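Aldehyde dehydrogenase (Listeria monocytogenes, PDB 3K9D) probably oxidises aldehyde or oxo groups of its substrates, passing the electrons to NAD or NADP. Local coordinates at residues K79-Y84 against V125-L130; I131-G136 against G170-M175. All coordinates share one frame; numbering follows the deposited sequence.

Interaction 1: residues K79-Y84 against V125-L130; sequences KHVYNY and VIYKTL
Val81 meets segment 125-130 of helix 121-134 with both of its methyls, and the two share one atom of the Tyr127 ring. CG2 comes up to Tyr127 CD1, 3.8 Å away, meeting the ring obliquely, and the two side chains cross at about a right angle. CG1 lies 4.1 Å from that same CD1 and also bridges to Leu130 CD1 at 4.2 Å, about a turn further on. With CG1 opposite the backbone N across the first side-chain bond (chi1 175°) and CG2 beside that N, both methyls point at the other helix. The backbones come close here too, with Val81 CA and Tyr127 CA separated by 6.7 Å.

No hydrogen bond joins the two segments; this is a small, buried apolar seam. Tyr127 points its OH away from the valine, to a hydrogen bond with the carbonyl of Ile434, which helps fix the ring that Val81 packs on. Away from this core the fit slackens: Tyr82 CD1 stops 4.8 Å short of Leu130 CD2, and Asn83 is exposed to solvent.

This is helix-against-helix packing through one valine, in what is probably the Rossmann-like dinucleotide-binding domain, as in other aldehyde dehydrogenases. Helix 67-85 is laid against one flank of helix 121-134. Tyr82 leans on helix 33-49 through Val40, Lys41 and Ala44, while Val125 and Thr129 of the second helix pack on strand 138-143 and helix 148-164.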
ATOM      1  N   LYS A  79      20.446   0.153  17.237  1.00 22.17           N
ATOM      2  CA  LYS A  79      20.632  -1.221  17.740  1.00 19.23           C
ATOM      3  C   LYS A  79      19.402  -2.122  17.667  1.00 17.72           C
ATOM      4  O   LYS A  79      19.513  -3.277  17.261  1.00 16.31           O
ATOM      5  CB  LYS A  79      21.202  -1.226  19.168  1.00 21.42           C
ATOM      6  CG  LYS A  79      22.698  -1.011  19.237  1.00 32.42           C
ATOM      7  CD  LYS A  79      23.493  -2.272  18.881  1.00 65.99           C
ATOM      8  CE  LYS A  79      24.725  -1.941  18.044  1.00 34.03           C
ATOM      9  NZ  LYS A  79      24.343  -1.565  16.641  1.00 26.02           N
ATOM     10  N   HIS A  80      18.247  -1.600  18.070  1.00 15.80           N
ATOM     11  CA  HIS A  80      17.023  -2.397  18.134  1.00 22.00           C
ATOM     12  C   HIS A  80      16.457  -2.728  16.737  1.00 18.42           C
ATOM     13  O   HIS A  80      16.040  -3.859  16.508  1.00 16.76           O
ATOM     14  CB  HIS A  80      15.951  -1.695  18.985  1.00 12.87           C
ATOM     15  CG  HIS A  80      16.242  -1.671  20.449  1.00 32.56           C
ATOM     16  ND1 HIS A  80      15.481  -2.365  21.366  1.00 46.61           N
ATOM     17  CD2 HIS A  80      17.183  -1.008  21.166  1.00 32.25           C
ATOM     18  CE1 HIS A  80      15.947  -2.141  22.582  1.00 52.45           C
ATOM     19  NE2 HIS A  80      16.977  -1.319  22.488  1.00 34.40           N
ATOM     20  N   VAL A  81      16.451  -1.741  15.831  1.00 20.70           N
ATOM     21  CA  VAL A  81      16.022  -1.940  14.428  1.00 14.38           C
ATOM     22  C   VAL A  81      16.965  -2.929  13.738  1.00 22.60           C
ATOM     23  O   VAL A  81      16.512  -3.892  13.118  1.00 18.47           O
ATOM     24  CB  VAL A  81      15.942  -0.589  13.635  1.00 17.46           C
ATOM     25  CG1 VAL A  81      15.630  -0.812  12.161  1.00 20.51           C
ATOM     26  CG2 VAL A  81      14.909   0.363  14.262  1.00 14.80           C
ATOM     27  N   TYR A  82      18.272  -2.697  13.881  1.00 18.99           N
ATOM     28  CA  TYR A  82      19.292  -3.589  13.347  1.00 17.77           C
ATOM     29  C   TYR A  82      19.127  -5.047  13.782  1.00 17.60           C
ATOM     30  O   TYR A  82      19.172  -5.944  12.947  1.00 20.07           O
ATOM     31  CB  TYR A  82      20.718  -3.091  13.660  1.00 18.53           C
ATOM     32  CG  TYR A  82      21.765  -4.026  13.130  1.00 29.82           C
ATOM     33  CD1 TYR A  82      21.966  -4.150  11.755  1.00 20.25           C
ATOM     34  CD2 TYR A  82      22.517  -4.831  13.985  1.00 19.69           C
ATOM     35  CE1 TYR A  82      22.894  -5.034  11.243  1.00 26.70           C
ATOM     36  CE2 TYR A  82      23.455  -5.729  13.475  1.00 28.73           C
ATOM     37  CZ  TYR A  82      23.638  -5.820  12.098  1.00 22.71           C
ATOM     38  OH  TYR A  82      24.557  -6.696  11.559  1.00 27.40           O
ATOM     39  N   ASN A  83      18.920  -5.283  15.077  1.00 19.12           N
ATOM     40  CA  ASN A  83      18.741  -6.654  15.567  1.00 21.96           C
ATOM     41  C   ASN A  83      17.483  -7.350  15.026  1.00 24.78           C
ATOM     42  O   ASN A  83      17.475  -8.567  14.874  1.00 20.52           O
ATOM     43  CB  ASN A  83      18.780  -6.713  17.098  1.00 21.62           C
ATOM     44  CG  ASN A  83      20.188  -6.905  17.644  1.00 34.04           C
ATOM     45  OD1 ASN A  83      21.127  -7.255  16.913  1.00 31.93           O
ATOM     46  ND2 ASN A  83      20.339  -6.687  18.942  1.00 41.08           N
ATOM     47  N   TYR A  84      16.436  -6.575  14.734  1.00 20.67           N
ATOM     48  CA  TYR A  84      15.244  -7.114  14.069  1.00 24.51           C
ATOM     49  C   TYR A  84      15.489  -7.430  12.578  1.00 24.40           C
ATOM     50  O   TYR A  84      14.966  -8.426  12.059  1.00 24.35           O
ATOM     51  CB  TYR A  84      14.034  -6.174  14.251  1.00 21.14           C
ATOM     52  CG  TYR A  84      12.911  -6.399  13.251  1.00 18.16           C
ATOM     53  CD1 TYR A  84      12.054  -7.497  13.358  1.00 30.62           C
ATOM     54  CD2 TYR A  84      12.712  -5.512  12.198  1.00 22.41           C
ATOM     55  CE1 TYR A  84      11.029  -7.707  12.427  1.00 27.66           C
ATOM     56  CE2 TYR A  84      11.708  -5.713  11.260  1.00 27.36           C
ATOM     57  CZ  TYR A  84      10.867  -6.807  11.379  1.00 38.64           C
ATOM     58  OH  TYR A  84       9.865  -6.995  10.446  1.00 40.70           O
ATOM     59  N   VAL A 125      15.701   9.282  10.904  1.00 16.88           N
ATOM     60  CA  VAL A 125      16.667   9.141   9.806  1.00 15.03           C
ATOM     61  C   VAL A 125      17.410   7.811   9.874  1.00 16.50           C
ATOM     62  O   VAL A 125      17.466   7.078   8.884  1.00 16.49           O
ATOM     63  CB  VAL A 125      17.681  10.310   9.748  1.00 16.24           C
ATOM     64  CG1 VAL A 125      18.831  10.002   8.765  1.00 14.93           C
ATOM     65  CG2 VAL A 125      16.995  11.594   9.339  1.00 13.51           C
ATOM     66  N   ILE A 126      17.951   7.488  11.044  1.00 15.91           N
ATOM     67  CA  ILE A 126      18.740   6.259  11.223  1.00 12.73           C
ATOM     68  C   ILE A 126      17.899   5.057  10.837  1.00 14.87           C
ATOM     69  O   ILE A 126      18.327   4.234  10.041  1.00 12.44           O
ATOM     70  CB  ILE A 126      19.295   6.126  12.675  1.00 15.30           C
ATOM     71  CG1 ILE A 126      20.436   7.116  12.890  1.00 19.69           C
ATOM     72  CG2 ILE A 126      19.798   4.708  12.948  1.00 12.91           C
ATOM     73  CD1 ILE A 126      20.751   7.437  14.381  1.00 24.76           C
ATOM     74  N   TYR A 127      16.698   4.992  11.403  1.00 17.76           N
ATOM     75  CA  TYR A 127      15.763   3.892  11.222  1.00 19.14           C
ATOM     76  C   TYR A 127      15.297   3.723   9.768  1.00 12.72           C
ATOM     77  O   TYR A 127      15.332   2.623   9.266  1.00 15.41           O
ATOM     78  CB  TYR A 127      14.573   4.061  12.186  1.00 21.81           C
ATOM     79  CG  TYR A 127      13.238   3.606  11.647  1.00 14.62           C
ATOM     80  CD1 TYR A 127      12.898   2.250  11.609  1.00 13.47           C
ATOM     81  CD2 TYR A 127      12.300   4.538  11.184  1.00 19.15           C
ATOM     82  CE1 TYR A 127      11.650   1.830  11.093  1.00 15.87           C
ATOM     83  CE2 TYR A 127      11.060   4.126  10.671  1.00 16.05           C
ATOM     84  CZ  TYR A 127      10.744   2.782  10.637  1.00 17.11           C
ATOM     85  OH  TYR A 127       9.517   2.392  10.132  1.00 18.63           O
ATOM     86  N   LYS A 128      14.890   4.815   9.119  1.00 12.70           N
ATOM     87  CA  LYS A 128      14.408   4.782   7.723  1.00 16.19           C
ATOM     88  C   LYS A 128      15.510   4.368   6.758  1.00 19.26           C
ATOM     89  O   LYS A 128      15.254   3.629   5.816  1.00 16.85           O
ATOM     90  CB  LYS A 128      13.840   6.135   7.282  1.00 20.63           C
ATOM     91  CG  LYS A 128      12.530   6.514   7.941  1.00 13.07           C
ATOM     92  CD  LYS A 128      11.849   7.684   7.220  1.00 12.34           C
ATOM     93  CE  LYS A 128      10.411   7.866   7.750  1.00 20.95           C
ATOM     94  NZ  LYS A 128       9.771   9.153   7.378  1.00 15.87           N
ATOM     95  N   THR A 129      16.725   4.854   7.015  1.00 13.16           N
ATOM     96  CA  THR A 129      17.889   4.540   6.207  1.00 14.36           C
ATOM     97  C   THR A 129      18.133   3.038   6.258  1.00 16.46           C
ATOM     98  O   THR A 129      18.186   2.383   5.219  1.00 22.02           O
ATOM     99  CB  THR A 129      19.128   5.300   6.685  1.00  6.82           C
ATOM    100  OG1 THR A 129      18.931   6.701   6.507  1.00 17.12           O
ATOM    101  CG2 THR A 129      20.372   4.881   5.883  1.00 19.85           C
ATOM    102  N   LEU A 130      18.228   2.506   7.476  1.00 18.26           N
ATOM    103  CA  LEU A 130      18.473   1.087   7.715  1.00 18.68           C
ATOM    104  C   LEU A 130      17.480   0.183   7.016  1.00 22.45           C
ATOM    105  O   LEU A 130      17.880  -0.787   6.377  1.00 21.88           O
ATOM    106  CB  LEU A 130      18.414   0.788   9.211  1.00 25.87           C
ATOM    107  CG  LEU A 130      19.638   1.111  10.050  1.00 16.33           C
ATOM    108  CD1 LEU A 130      19.216   1.185  11.484  1.00 14.05           C
ATOM    109  CD2 LEU A 130      20.713   0.081   9.852  1.00 18.88           C
TER

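Interaction 2: residues I131-G136 against G170-M175; sequences ISIKAG and GAISCM
Two isoleucines with the same first torsion meet here: in Ile133 (chi1 -67°) and Ile172 (chi1 -57°) alike, CG1 lies opposite the carbonyl carbon and CG2 opposite the backbone N. Further out they part, because the Ile133 chain folds back at its second torsion (chi2 -76°) whereas that of Ile172 is extended. The two chains cross at about a right angle. Ile133 CD1 rests 3.9 Å from Ile172 CG1 and 4.0 Å from Ile172 CD1, and Ile133 CG1 adds a contact of 4.1 Å to Ile172 CD1. Ala171 CB touches more lightly, 4.5 Å from Ile133 CD1.

Ile133 belongs to the last turn of helix 121-134, which ends in a Schellman motif: Gly136, at positive phi, gives its N-H to Ile133 O (3.0 Å). The chain then enters strand 138-143, to which strand 172-174 is paired in parallel after helix 148-164, a beta-alpha-beta crossover. The contact therefore packs a helix end on the start of a strand in the Rossmann-like, probably dinucleotide-binding domain. Ile133 also packs on Leu28 of helix 6-28 and on Ile39, Val40 and Ile43 of helix 33-49, while the neighbouring Lys134 sends its NZ to a salt bridge with Asp37.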
ATOM      1  N   ILE A 131      16.192   0.497   7.136  1.00 13.06           N
ATOM      2  CA  ILE A 131      15.155  -0.327   6.498  1.00 19.56           C
ATOM      3  C   ILE A 131      15.070  -0.191   4.953  1.00 13.78           C
ATOM      4  O   ILE A 131      14.859  -1.185   4.260  1.00 15.58           O
ATOM      5  CB  ILE A 131      13.762  -0.203   7.215  1.00 12.56           C
ATOM      6  CG1 ILE A 131      13.171   1.211   7.092  1.00 14.70           C
ATOM      7  CG2 ILE A 131      13.907  -0.620   8.698  1.00 17.67           C
ATOM      8  CD1 ILE A 131      11.724   1.305   7.461  1.00 13.18           C
ATOM      9  N   SER A 132      15.268   1.023   4.432  1.00 17.79           N
ATOM     10  CA  SER A 132      15.303   1.256   2.981  1.00 19.68           C
ATOM     11  C   SER A 132      16.487   0.564   2.325  1.00 22.26           C
ATOM     12  O   SER A 132      16.315  -0.191   1.366  1.00 15.21           O
ATOM     13  CB  SER A 132      15.339   2.748   2.645  1.00 16.26           C
ATOM     14  OG  SER A 132      14.220   3.416   3.203  1.00 20.81           O
ATOM     15  N   ILE A 133      17.683   0.810   2.861  1.00 16.49           N
ATOM     16  CA  ILE A 133      18.914   0.176   2.379  1.00 19.95           C
ATOM     17  C   ILE A 133      18.849  -1.354   2.493  1.00 18.50           C
ATOM     18  O   ILE A 133      19.271  -2.065   1.565  1.00 16.35           O
ATOM     19  CB  ILE A 133      20.181   0.743   3.100  1.00 16.13           C
ATOM     20  CG1 ILE A 133      20.413   2.221   2.733  1.00 17.34           C
ATOM     21  CG2 ILE A 133      21.413  -0.101   2.793  1.00 19.31           C
ATOM     22  CD1 ILE A 133      21.000   2.462   1.329  1.00 18.50           C
ATOM     23  N   LYS A 134      18.278  -1.848   3.599  1.00 18.59           N
ATOM     24  CA  LYS A 134      18.057  -3.298   3.819  1.00 13.73           C
ATOM     25  C   LYS A 134      17.252  -3.955   2.701  1.00 17.45           C
ATOM     26  O   LYS A 134      17.512  -5.108   2.339  1.00 16.74           O
ATOM     27  CB  LYS A 134      17.354  -3.549   5.161  1.00 15.10           C
ATOM     28  CG  LYS A 134      17.053  -5.015   5.497  1.00 14.08           C
ATOM     29  CD  LYS A 134      18.305  -5.884   5.580  1.00 14.73           C
ATOM     30  CE  LYS A 134      17.924  -7.346   5.728  1.00 16.24           C
ATOM     31  NZ  LYS A 134      18.950  -8.225   6.366  1.00 14.62           N
ATOM     32  N   ALA A 135      16.290  -3.215   2.158  1.00 15.23           N
ATOM     33  CA  ALA A 135      15.442  -3.721   1.078  1.00 23.47           C
ATOM     34  C   ALA A 135      15.975  -3.392  -0.331  1.00 19.02           C
ATOM     35  O   ALA A 135      15.324  -3.708  -1.336  1.00 16.19           O
ATOM     36  CB  ALA A 135      14.002  -3.237   1.272  1.00 14.06           C
ATOM     37  N   GLY A 136      17.165  -2.780  -0.392  1.00 16.58           N
ATOM     38  CA  GLY A 136      17.863  -2.500  -1.660  1.00 16.39           C
ATOM     39  C   GLY A 136      17.486  -1.187  -2.330  1.00 23.40           C
ATOM     40  O   GLY A 136      17.667  -1.025  -3.546  1.00 15.83           O
ATOM     41  N   GLY A 170      25.440   8.894  -3.025  1.00 22.26           N
ATOM     42  CA  GLY A 170      24.133   9.400  -3.453  1.00 20.50           C
ATOM     43  C   GLY A 170      22.941   8.526  -3.105  1.00 21.49           C
ATOM     44  O   GLY A 170      21.782   8.939  -3.299  1.00 16.34           O
ATOM     45  N   ALA A 171      23.218   7.328  -2.580  1.00 18.71           N
ATOM     46  CA  ALA A 171      22.172   6.410  -2.116  1.00 16.55           C
ATOM     47  C   ALA A 171      21.490   6.894  -0.856  1.00 18.50           C
ATOM     48  O   ALA A 171      20.348   6.532  -0.598  1.00 16.25           O
ATOM     49  CB  ALA A 171      22.735   5.026  -1.893  1.00 14.97           C
ATOM     50  N   ILE A 172      22.195   7.688  -0.058  1.00 13.58           N
ATOM     51  CA  ILE A 172      21.616   8.264   1.170  1.00 21.44           C
ATOM     52  C   ILE A 172      21.872   9.761   1.163  1.00 21.93           C
ATOM     53  O   ILE A 172      23.022  10.203   1.256  1.00 29.60           O
ATOM     54  CB  ILE A 172      22.222   7.626   2.463  1.00 22.40           C
ATOM     55  CG1 ILE A 172      22.021   6.103   2.454  1.00 12.81           C
ATOM     56  CG2 ILE A 172      21.630   8.289   3.720  1.00 16.62           C
ATOM     57  CD1 ILE A 172      23.055   5.353   3.223  1.00 16.09           C
ATOM     58  N   SER A 173      20.812  10.539   1.017  1.00 18.70           N
ATOM     59  CA  SER A 173      20.957  11.978   0.868  1.00 18.84           C
ATOM     60  C   SER A 173      19.849  12.748   1.571  1.00 16.97           C
ATOM     61  O   SER A 173      18.891  12.159   2.067  1.00 15.30           O
ATOM     62  CB  SER A 173      21.055  12.364  -0.623  1.00 24.24           C
ATOM     63  OG  SER A 173      19.866  12.020  -1.327  1.00 20.01           O
ATOM     64  N   CYS A 174      19.980  14.070   1.592  1.00 14.99           N
ATOM     65  CA  CYS A 174      19.037  14.926   2.285  1.00 24.35           C
ATOM     66  C   CYS A 174      19.031  16.280   1.608  1.00 22.62           C
ATOM     67  O   CYS A 174      20.102  16.790   1.254  1.00 18.50           O
ATOM     68  CB  CYS A 174      19.485  15.088   3.749  1.00 31.58           C
ATOM     69  SG  CYS A 174      18.331  15.919   4.871  1.00 17.32           S
ATOM     70  N   MET A 175      17.835  16.845   1.412  1.00 16.40           N
ATOM     71  CA  MET A 175      17.676  18.257   1.032  1.00 15.56           C
ATOM     72  C   MET A 175      18.394  19.153   2.048  1.00 20.18           C
ATOM     73  O   MET A 175      18.241  18.976   3.264  1.00 15.99           O
ATOM     74  CB  MET A 175      16.193  18.649   0.997  1.00 19.10           C
ATOM     75  CG  MET A 175      15.308  17.814   0.062  1.00 13.08           C
ATOM     76  SD  MET A 175      13.553  18.050   0.353  1.00  9.21           S
ATOM     77  CE  MET A 175      13.465  19.836   0.238  1.00  9.85           C
TER

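Helix 121-134 serves both contacts: residues 125-130 meet another helix in interaction 1, and residues 131-136, its C-terminal end, meet the start of a strand in interaction 2. Both are buried and apolar, with no hydrogen bond across either, but interaction 1 buries about twice the area (179 against 93 Å²) and includes an aromatic ring, where interaction 2 is purely aliphatic. Their centres lie about 13 and 18 Å from the centre of the chain and about 12 Å apart. The packing runs on between them: Thr129 CG2 lies 3.8 Å from Ile172 CD1, and Val81 CG1 lies 3.9 Å from Ile131 CG2. Helix 33-49 borders both.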